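Local coordinates for protein catalase-3 (Neurospora crassa, PDB 4AJ9) that breaks down hydrogen peroxide to water and dioxygen at a heme, probably protecting cells from its toxic effects, at residues Asp153-His156 and Ser157-Ser161; Leu239-Glu242 and Glu243-Val246; His255-Asp258 and Leu259-Ala262; Leu481-Leu484 and Asn485-Ser488. One frame throughout, in Å; residues are numbered along the deposited sequence. Where two conformers were deposited one is given.

Contact 1: residues Asp153-His156 and Ser157-Ser161; sequences DLIH and SVKPS
Two donors from the last turn of helix 151-158 converge on Leu154 O: the hydroxyl of Ser157 at 2.9 Å (OG to O) and the amide of Val158 at 3.1 Å (N to O). The amide lies in the carbonyl plane, whereas the hydroxyl comes in more from the flank (C=O...OG 128°). Ser157 can reach back because its OG stands between the backbone N and the carbonyl carbon (chi1 83°). Lys159 N closes the helix on Ile155 O at 2.8 Å, and at Lys159 itself the backbone leaves helical geometry. A water past the end donates to His156 O and Pro160 O.

Apolar contacts follow i to i+4 spacing. Leu154 CD1 runs beside CG2 of one modelled conformer of Val158 at 4.1 Å, and the methylene CD of Lys159 lies along Ile155 CG2 at 3.6 Å before NZ reaches Ala107 O.

Charged and aromatic ends face other chains: Asp153 forms a salt bridge with Lys50 of the third subunit, and His156 stacks on His396 of the second and hydrogen-bonds through NE2 to Glu57 of the third. Within the chain, Leu154 and Ser157 pack on Phe179 of helix 174-182, while Ile155 leans on Val64, near the predicted catalytic His65.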
loop_
_atom_site.group_PDB
_atom_site.type_symbol
_atom_site.label_atom_id
_atom_site.label_comp_id
_atom_site.label_asym_id
_atom_site.label_seq_id
_atom_site.Cartn_x
_atom_site.Cartn_y
_atom_site.Cartn_z
ATOM N N ASP C 153 -19.271 2.747 15.685
ATOM C CA ASP C 153 -20.684 2.416 15.857
ATOM C C ASP C 153 -21.625 3.452 15.244
ATOM O O ASP C 153 -22.484 3.116 14.432
ATOM C CB ASP C 153 -21.010 2.214 17.339
ATOM C CG ASP C 153 -20.222 1.073 17.949
ATOM O OD1 ASP C 153 -20.434 -0.080 17.519
ATOM O OD2 ASP C 153 -19.390 1.330 18.843
ATOM N N LEU C 154 -21.479 4.701 15.660
ATOM C CA LEU C 154 -22.225 5.803 15.054
ATOM C C LEU C 154 -22.117 5.802 13.532
ATOM O O LEU C 154 -23.120 5.818 12.816
ATOM C CB LEU C 154 -21.700 7.139 15.584
ATOM C CG LEU C 154 -22.085 8.369 14.758
ATOM C CD1 LEU C 154 -23.567 8.736 14.976
ATOM C CD2 LEU C 154 -21.169 9.544 15.090
ATOM N N ILE C 155 -20.887 5.809 13.037
ATOM C CA ILE C 155 -20.664 5.935 11.601
ATOM C C ILE C 155 -21.255 4.753 10.823
ATOM O O ILE C 155 -21.941 4.945 9.804
ATOM C CB ILE C 155 -19.181 6.096 11.296
ATOM C CG1 ILE C 155 -18.651 7.383 11.948
ATOM C CG2 ILE C 155 -18.959 6.101 9.783
ATOM C CD1 ILE C 155 -19.429 8.650 11.541
ATOM N N HIS C 156 -21.003 3.533 11.297
ATOM C CA HIS C 156 -21.598 2.353 10.673
ATOM C C HIS C 156 -23.126 2.452 10.572
ATOM O O HIS C 156 -23.712 2.078 9.558
ATOM C CB HIS C 156 -21.249 1.082 11.449
ATOM C CG HIS C 156 -19.868 0.571 11.187
ATOM N ND1 HIS C 156 -19.414 -0.633 11.683
ATOM C CD2 HIS C 156 -18.837 1.107 10.493
ATOM C CE1 HIS C 156 -18.162 -0.820 11.299
ATOM N NE2 HIS C 156 -17.784 0.227 10.586
ATOM N N SER C 157 -23.763 2.954 11.628
ATOM C CA SER C 157 -25.219 2.987 11.682
ATOM C C SER C 157 -25.781 4.020 10.708
ATOM O O SER C 157 -26.863 3.826 10.135
ATOM C CB SER C 157 -25.708 3.296 13.111
ATOM O OG SER C 157 -25.699 4.697 13.384
ATOM N N VAL C 158 -25.035 5.103 10.520
ATOM C CA VAL C 158 -25.463 6.212 9.672
ATOM C C VAL C 158 -25.140 5.983 8.184
ATOM O O VAL C 158 -25.887 6.406 7.297
ATOM C CB VAL C 158 -24.867 7.535 10.193
ATOM C CG1 VAL C 158 -24.900 8.614 9.138
ATOM C CG2 VAL C 158 -25.607 7.973 11.460
ATOM N N LYS C 159 -24.042 5.291 7.915
ATOM C CA LYS C 159 -23.660 4.959 6.539
ATOM C C LYS C 159 -24.565 3.858 5.951
ATOM O O LYS C 159 -25.376 3.260 6.667
ATOM C CB LYS C 159 -22.158 4.641 6.455
ATOM C CG LYS C 159 -21.316 5.882 6.164
ATOM C CD LYS C 159 -19.820 5.635 6.291
ATOM C CE LYS C 159 -19.002 6.908 6.033
ATOM N NZ LYS C 159 -18.871 7.314 4.588
ATOM N N PRO C 160 -24.470 3.607 4.636
ATOM C CA PRO C 160 -25.457 2.690 4.038
ATOM C C PRO C 160 -25.450 1.297 4.660
ATOM O O PRO C 160 -24.411 0.827 5.121
ATOM C CB PRO C 160 -25.003 2.592 2.571
ATOM C CG PRO C 160 -24.239 3.885 2.326
ATOM C CD PRO C 160 -23.531 4.148 3.638
ATOM N N SER C 161 -26.614 0.650 4.669
ATOM C CA SER C 161 -26.732 -0.739 5.115
ATOM C C SER C 161 -25.675 -1.592 4.425
ATOM O O SER C 161 -25.446 -1.460 3.218
ATOM C CB SER C 161 -28.131 -1.283 4.811
ATOM O OG SER C 161 -28.361 -2.522 5.454
HETATM O O HOH W 1 -22.558 1.314 7.308
#

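Contact 2: residues Leu239-Glu242 and Glu243-Val246; sequences LVWE and EAQV
Val240 is the N-cap of helix 241-250, and its carbonyl starts the helical bonding by accepting Ala244 N at 2.9 Å, with Trp241 O taking Gln245 N one residue on. Glu243 answers from the first turn: its side chain runs back so that OE1 receives the amide of Val240 at 3.2 Å, nearly straight (164°) and almost along the C-O axis. With CG anti to the backbone N (chi1 177°) and the chain extended beyond it, the carboxylate reaches back past the cap. Leu239 crosses this chain at about a right angle, its CB 3.4 Å from Glu243 OE1, and Val240 CG2 rests against Glu243 CB. Salt bridges to Lys625 and Lys669 hold the same carboxylate and would favour its charged form.

On another side of the helix Gln245 lies over Trp241. Gln245 CG sits 3.7 Å from the centroid of the six-membered ring of Trp241, a CH-pi contact over the face, and the amide plane continues the stack, 27° from the ring plane. The Gln245 OE1 end goes to Lys250 of the third subunit, while Phe466 meets the indole edge-to-face. A glutamate three residues past the N-cap, bonded back to the cap amide, is the side-chain half of a capping box; here it opens a helix of the catalase domain and ties it to the C-terminal domain.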
loop_
_atom_site.group_PDB
_atom_site.type_symbol
_atom_site.label_atom_id
_atom_site.label_comp_id
_atom_site.label_asym_id
_atom_site.label_seq_id
_atom_site.Cartn_x
_atom_site.Cartn_y
_atom_site.Cartn_z
ATOM N N LEU C 239 -31.581 26.010 3.253
ATOM C CA LEU C 239 -32.574 25.657 2.263
ATOM C C LEU C 239 -33.780 25.059 2.984
ATOM O O LEU C 239 -33.785 24.986 4.213
ATOM C CB LEU C 239 -31.965 24.622 1.320
ATOM C CG LEU C 239 -30.615 25.019 0.709
ATOM C CD1 LEU C 239 -30.013 23.872 -0.119
ATOM C CD2 LEU C 239 -30.753 26.284 -0.138
ATOM N N VAL C 240 -34.799 24.634 2.234
ATOM C CA VAL C 240 -35.833 23.761 2.790
ATOM C C VAL C 240 -35.633 22.354 2.218
ATOM O O VAL C 240 -35.009 22.202 1.169
ATOM C CB VAL C 240 -37.270 24.301 2.527
ATOM C CG1 VAL C 240 -37.441 25.660 3.209
ATOM C CG2 VAL C 240 -37.556 24.415 1.034
ATOM N N TRP C 241 -36.124 21.334 2.914
ATOM C CA TRP C 241 -35.826 19.952 2.527
ATOM C C TRP C 241 -36.265 19.606 1.097
ATOM O O TRP C 241 -35.485 19.049 0.311
ATOM C CB TRP C 241 -36.404 18.954 3.535
ATOM C CG TRP C 241 -36.135 17.528 3.156
ATOM C CD1 TRP C 241 -37.064 16.549 2.936
ATOM C CD2 TRP C 241 -34.855 16.929 2.908
ATOM N NE1 TRP C 241 -36.437 15.373 2.582
ATOM C CE2 TRP C 241 -35.084 15.581 2.556
ATOM C CE3 TRP C 241 -33.538 17.401 2.952
ATOM C CZ2 TRP C 241 -34.043 14.695 2.266
ATOM C CZ3 TRP C 241 -32.503 16.523 2.648
ATOM C CH2 TRP C 241 -32.763 15.184 2.311
ATOM N N GLU C 242 -37.505 19.953 0.760
ATOM C CA GLU C 242 -38.041 19.671 -0.570
ATOM C C GLU C 242 -37.206 20.315 -1.682
ATOM O O GLU C 242 -37.177 19.816 -2.794
ATOM C CB GLU C 242 -39.525 20.083 -0.678
ATOM C CG GLU C 242 -39.844 21.509 -0.259
ATOM C CD GLU C 242 -40.156 21.654 1.228
ATOM O OE1 GLU C 242 -39.677 20.831 2.041
ATOM O OE2 GLU C 242 -40.883 22.610 1.584
ATOM N N GLU C 243 -36.541 21.423 -1.365
ATOM C CA GLU C 243 -35.635 22.109 -2.282
ATOM C C GLU C 243 -34.308 21.364 -2.378
ATOM O O GLU C 243 -33.811 21.076 -3.471
ATOM C CB GLU C 243 -35.364 23.510 -1.741
ATOM C CG GLU C 243 -34.386 24.368 -2.528
ATOM C CD GLU C 243 -34.194 25.728 -1.878
ATOM O OE1 GLU C 243 -34.477 25.846 -0.659
ATOM O OE2 GLU C 243 -33.788 26.682 -2.578
ATOM N N ALA C 244 -33.727 21.082 -1.215
ATOM C CA ALA C 244 -32.442 20.385 -1.127
ATOM C C ALA C 244 -32.449 19.062 -1.886
ATOM O O ALA C 244 -31.435 18.668 -2.464
ATOM C CB ALA C 244 -32.059 20.154 0.335
ATOM N N GLN C 245 -33.597 18.391 -1.903
ATOM C CA GLN C 245 -33.717 17.107 -2.592
ATOM C C GLN C 245 -33.624 17.242 -4.107
ATOM O O GLN C 245 -32.925 16.475 -4.757
ATOM C CB GLN C 245 -35.023 16.421 -2.232
ATOM C CG GLN C 245 -35.074 15.870 -0.832
ATOM C CD GLN C 245 -36.184 14.869 -0.696
ATOM O OE1 GLN C 245 -37.352 15.207 -0.854
ATOM N NE2 GLN C 245 -35.826 13.615 -0.446
ATOM N N VAL C 246 -34.348 18.200 -4.668
ATOM C CA VAL C 246 -34.284 18.434 -6.106
ATOM C C VAL C 246 -32.887 18.905 -6.486
ATOM O O VAL C 246 -32.328 18.501 -7.509
ATOM C CB VAL C 246 -35.341 19.462 -6.549
ATOM C CG1 VAL C 246 -35.111 19.873 -7.992
ATOM C CG2 VAL C 246 -36.752 18.886 -6.344
#

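Contact 3: residues His255-Asp258 and Leu259-Ala262; sequences HRQD and LWDA
Asp261 N donates to Gln257 O at 2.8 Å, and the two residues are joined a second time through their side chains. Gln257 NE2 donates to Asp261 OD1 at 3.1 Å with an N-H...O angle of 147°. The amide comes from well above the carboxylate plane, and the two flat groups are turned 31° apart. Gln257 gets there by a bend: CG starts anti to the backbone N, then chi2 of 76° folds the amide forward over the next turn. The aliphatic part follows: Gln257 CG lies 3.6 Å from Asp261 OD2, the oxygen that forms a salt bridge with Arg533.

These are i to i+4 contacts of an alpha-helix, 254-264, within the catalase domain, and the Arg533 bridge links it to the start of a strand in the parallel sheet of the C-terminal domain. Regular backbone bonds run alongside, among them Ala262 N to Asp258 O at 3.0 Å and Leu259 N to His255 O at 3.1 Å. Asp258 turns its carboxylate to Arg204 and Arg201, one oxygen to each, a pairing that would keep it ionised. Arg256 points elsewhere, its NH1 in a salt bridge with Glu165 of the third subunit.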
loop_
_atom_site.group_PDB
_atom_site.type_symbol
_atom_site.label_atom_id
_atom_site.label_comp_id
_atom_site.label_asym_id
_atom_site.label_seq_id
_atom_site.Cartn_x
_atom_site.Cartn_y
_atom_site.Cartn_z
ATOM N N HIS C 255 -22.650 23.314 -3.604
ATOM C CA HIS C 255 -21.844 24.008 -2.596
ATOM C C HIS C 255 -20.396 24.240 -3.039
ATOM O O HIS C 255 -19.837 25.318 -2.820
ATOM C CB HIS C 255 -21.880 23.281 -1.250
ATOM C CG HIS C 255 -23.183 23.412 -0.522
ATOM N ND1 HIS C 255 -23.529 22.597 0.536
ATOM C CD2 HIS C 255 -24.225 24.262 -0.697
ATOM C CE1 HIS C 255 -24.729 22.935 0.978
ATOM N NE2 HIS C 255 -25.174 23.940 0.243
ATOM N N ARG C 256 -19.768 23.237 -3.643
ATOM C CA ARG C 256 -18.409 23.462 -4.112
ATOM C C ARG C 256 -18.383 24.486 -5.248
ATOM O O ARG C 256 -17.428 25.240 -5.362
ATOM C CB ARG C 256 -17.682 22.162 -4.492
ATOM C CG ARG C 256 -18.241 21.392 -5.661
ATOM C CD ARG C 256 -17.331 20.192 -5.997
ATOM N NE ARG C 256 -17.145 19.320 -4.830
ATOM C CZ ARG C 256 -16.444 18.190 -4.831
ATOM N NH1 ARG C 256 -15.849 17.770 -5.939
ATOM N NH2 ARG C 256 -16.346 17.471 -3.718
ATOM N N GLN C 257 -19.420 24.509 -6.085
ATOM C CA GLN C 257 -19.510 25.545 -7.111
ATOM C C GLN C 257 -19.705 26.934 -6.479
ATOM O O GLN C 257 -19.089 27.914 -6.913
ATOM C CB GLN C 257 -20.636 25.245 -8.112
ATOM C CG GLN C 257 -20.636 26.161 -9.340
ATOM C CD GLN C 257 -19.539 25.804 -10.343
ATOM O OE1 GLN C 257 -19.581 24.742 -10.972
ATOM N NE2 GLN C 257 -18.559 26.695 -10.502
ATOM N N ASP C 258 -20.563 27.020 -5.463
ATOM C CA ASP C 258 -20.837 28.304 -4.802
ATOM C C ASP C 258 -19.543 28.911 -4.236
ATOM O O ASP C 258 -19.256 30.090 -4.424
ATOM C CB ASP C 258 -21.902 28.134 -3.706
ATOM C CG ASP C 258 -21.963 29.313 -2.757
ATOM O OD1 ASP C 258 -21.037 29.467 -1.925
ATOM O OD2 ASP C 258 -22.937 30.094 -2.839
ATOM N N LEU C 259 -18.753 28.095 -3.553
ATOM C CA LEU C 259 -17.501 28.566 -2.959
ATOM C C LEU C 259 -16.509 28.991 -4.038
ATOM O O LEU C 259 -15.866 30.051 -3.943
ATOM C CB LEU C 259 -16.893 27.448 -2.106
ATOM C CG LEU C 259 -15.549 27.741 -1.450
ATOM C CD1 LEU C 259 -15.672 28.924 -0.515
ATOM C CD2 LEU C 259 -15.052 26.504 -0.715
ATOM N N TRP C 260 -16.370 28.147 -5.055
ATOM C CA TRP C 260 -15.468 28.434 -6.161
ATOM C C TRP C 260 -15.847 29.761 -6.797
ATOM O O TRP C 260 -14.977 30.583 -7.080
ATOM C CB TRP C 260 -15.541 27.337 -7.227
ATOM C CG TRP C 260 -14.476 27.458 -8.288
ATOM C CD1 TRP C 260 -14.536 28.187 -9.448
ATOM C CD2 TRP C 260 -13.185 26.829 -8.278
ATOM N NE1 TRP C 260 -13.354 28.050 -10.155
ATOM C CE2 TRP C 260 -12.514 27.221 -9.456
ATOM C CE3 TRP C 260 -12.532 25.977 -7.381
ATOM C CZ2 TRP C 260 -11.223 26.779 -9.764
ATOM C CZ3 TRP C 260 -11.249 25.532 -7.699
ATOM C CH2 TRP C 260 -10.612 25.942 -8.873
ATOM N N ASP C 261 -17.144 29.955 -7.031
ATOM C CA ASP C 261 -17.630 31.137 -7.749
ATOM C C ASP C 261 -17.422 32.405 -6.930
ATOM O O ASP C 261 -17.030 33.446 -7.464
ATOM C CB ASP C 261 -19.126 31.014 -8.105
ATOM C CG ASP C 261 -19.389 30.087 -9.277
ATOM O OD1 ASP C 261 -18.439 29.714 -9.998
ATOM O OD2 ASP C 261 -20.567 29.743 -9.485
ATOM N N ALA C 262 -17.717 32.319 -5.636
ATOM C CA ALA C 262 -17.572 33.463 -4.748
ATOM C C ALA C 262 -16.126 33.932 -4.776
ATOM O O ALA C 262 -15.847 35.127 -4.873
ATOM C CB ALA C 262 -18.003 33.096 -3.326
#

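Contact 4: residues Leu481-Leu484 and Asn485-Ser488; sequences LEQL and NKIS
Lys486 lays its aliphatic chain back along the preceding turn, crossing the side chain of Gln483. Its CG is placed beside the backbone N (chi1 -75°), and the chain stays extended through CE, so that CG passes 3.6 Å from Glu482 O and CE comes 4.0 Å from Gln483 NE2. At chi4 it turns, carrying NZ into a long, weak ion pair with Asp507. Gln483 also starts beside its own N but folds at chi2 (-61°), which brings the amide round toward the lysine; its OE1 is held by Tyr442, whose side chain also touches Lys486.

Asn485 takes the other course, its CG anti to the backbone N at -170°. That sends the amide off the helix, where ND2 donates to Gln505 O and to a water 3.0 Å away; the same water donates to Glu482 O at 2.7 Å, bridging side chain and backbone.

Leu484 O accepts two amides, Ile487 N at 2.9 Å, from well above the carbonyl plane, and Ser488 N at 3.0 Å, nearly in line with the carbonyl. Lys486 N likewise bonds to Gln483 O, so i to i+3 bonds are mixed here with the i to i+4 bond of Ser488 N.

Ser488 then serves as N-cap of helix 489-499, its OG bonded to Val491 N. Leu481 and Leu484 pack on Val495 of that helix, while Leu484 and Ile487 meet Phe191 of helix 187-193, and Ile487 also reaches Pro445 of helix 443-450.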
loop_
_atom_site.group_PDB
_atom_site.type_symbol
_atom_site.label_atom_id
_atom_site.label_comp_id
_atom_site.label_asym_id
_atom_site.label_seq_id
_atom_site.Cartn_x
_atom_site.Cartn_y
_atom_site.Cartn_z
ATOM N N LEU C 481 -39.873 7.529 19.270
ATOM C CA LEU C 481 -40.890 8.360 19.933
ATOM C C LEU C 481 -40.646 8.456 21.434
ATOM O O LEU C 481 -40.764 9.523 22.022
ATOM C CB LEU C 481 -42.301 7.821 19.686
ATOM C CG LEU C 481 -42.892 8.138 18.314
ATOM C CD1 LEU C 481 -44.282 7.540 18.198
ATOM C CD2 LEU C 481 -42.934 9.644 18.088
ATOM N N GLU C 482 -40.322 7.326 22.052
ATOM C CA GLU C 482 -40.085 7.309 23.488
ATOM C C GLU C 482 -38.943 8.257 23.861
ATOM O O GLU C 482 -38.997 8.945 24.881
ATOM C CB GLU C 482 -39.787 5.891 23.966
ATOM C CG GLU C 482 -39.340 5.826 25.402
ATOM C CD GLU C 482 -39.206 4.405 25.902
ATOM O OE1 GLU C 482 -38.423 3.635 25.303
ATOM O OE2 GLU C 482 -39.883 4.058 26.895
ATOM N N GLN C 483 -37.911 8.296 23.025
ATOM C CA GLN C 483 -36.801 9.224 23.232
ATOM C C GLN C 483 -37.165 10.672 22.935
ATOM O O GLN C 483 -36.805 11.570 23.695
ATOM C CB GLN C 483 -35.576 8.794 22.423
ATOM C CG GLN C 483 -35.024 7.455 22.865
ATOM C CD GLN C 483 -34.566 7.468 24.311
ATOM O OE1 GLN C 483 -33.882 8.397 24.741
ATOM N NE2 GLN C 483 -34.937 6.438 25.067
ATOM N N LEU C 484 -37.858 10.920 21.829
ATOM C CA LEU C 484 -38.231 12.298 21.524
ATOM C C LEU C 484 -39.078 12.857 22.657
ATOM O O LEU C 484 -38.948 14.020 23.018
ATOM C CB LEU C 484 -39.017 12.382 20.218
ATOM C CG LEU C 484 -38.227 12.041 18.955
ATOM C CD1 LEU C 484 -39.161 12.067 17.751
ATOM C CD2 LEU C 484 -37.056 13.009 18.771
ATOM N N ASN C 485 -39.949 12.007 23.199
ATOM C CA ASN C 485 -40.855 12.405 24.263
ATOM C C ASN C 485 -40.143 12.863 25.533
ATOM O O ASN C 485 -40.722 13.595 26.341
ATOM C CB ASN C 485 -41.805 11.257 24.619
ATOM C CG ASN C 485 -42.920 11.702 25.563
ATOM O OD1 ASN C 485 -43.498 12.767 25.383
ATOM N ND2 ASN C 485 -43.201 10.898 26.580
ATOM N N LYS C 486 -38.906 12.411 25.725
ATOM C CA LYS C 486 -38.131 12.792 26.899
ATOM C C LYS C 486 -37.579 14.194 26.724
ATOM O O LYS C 486 -37.181 14.857 27.685
ATOM C CB LYS C 486 -36.988 11.802 27.146
ATOM C CG LYS C 486 -37.430 10.488 27.739
ATOM C CD LYS C 486 -36.235 9.581 27.929
ATOM C CE LYS C 486 -36.654 8.151 28.258
ATOM N NZ LYS C 486 -37.263 8.023 29.610
ATOM N N ILE C 487 -37.561 14.645 25.480
ATOM C CA ILE C 487 -37.094 15.977 25.155
ATOM C C ILE C 487 -38.249 16.973 25.177
ATOM O O ILE C 487 -38.143 18.049 25.765
ATOM C CB ILE C 487 -36.439 16.003 23.760
ATOM C CG1 ILE C 487 -35.123 15.220 23.772
ATOM C CG2 ILE C 487 -36.190 17.421 23.318
ATOM C CD1 ILE C 487 -34.506 15.059 22.386
ATOM N N SER C 488 -39.347 16.606 24.522
ATOM C CA SER C 488 -40.519 17.463 24.435
ATOM C C SER C 488 -41.748 16.635 24.089
ATOM O O SER C 488 -41.790 15.964 23.061
ATOM C CB SER C 488 -40.306 18.549 23.380
ATOM O OG SER C 488 -41.517 19.214 23.072
HETATM O O HOH W 2 -40.991 8.880 26.722
#

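Along the chain the four contacts come one after another, each within a single helix or at its end. Contacts 1, 2 and 3 belong to the catalase domain; contact 4 lies in the later helical region, on helix 474-487. Contacts 2 and 3 sit on successive helices, 241-250 and 254-264, with nearest atoms about 5 Å apart and centres 18 Å apart. Contact 1 is 23 Å from contact 2 and 22 Å from contact 4, centre to centre, whereas contacts 3 and 4 are 39 Å apart. None touches another. The first three all meet the third subunit, placing these helices at interfaces of the tetramer; contact 4 touches no other chain.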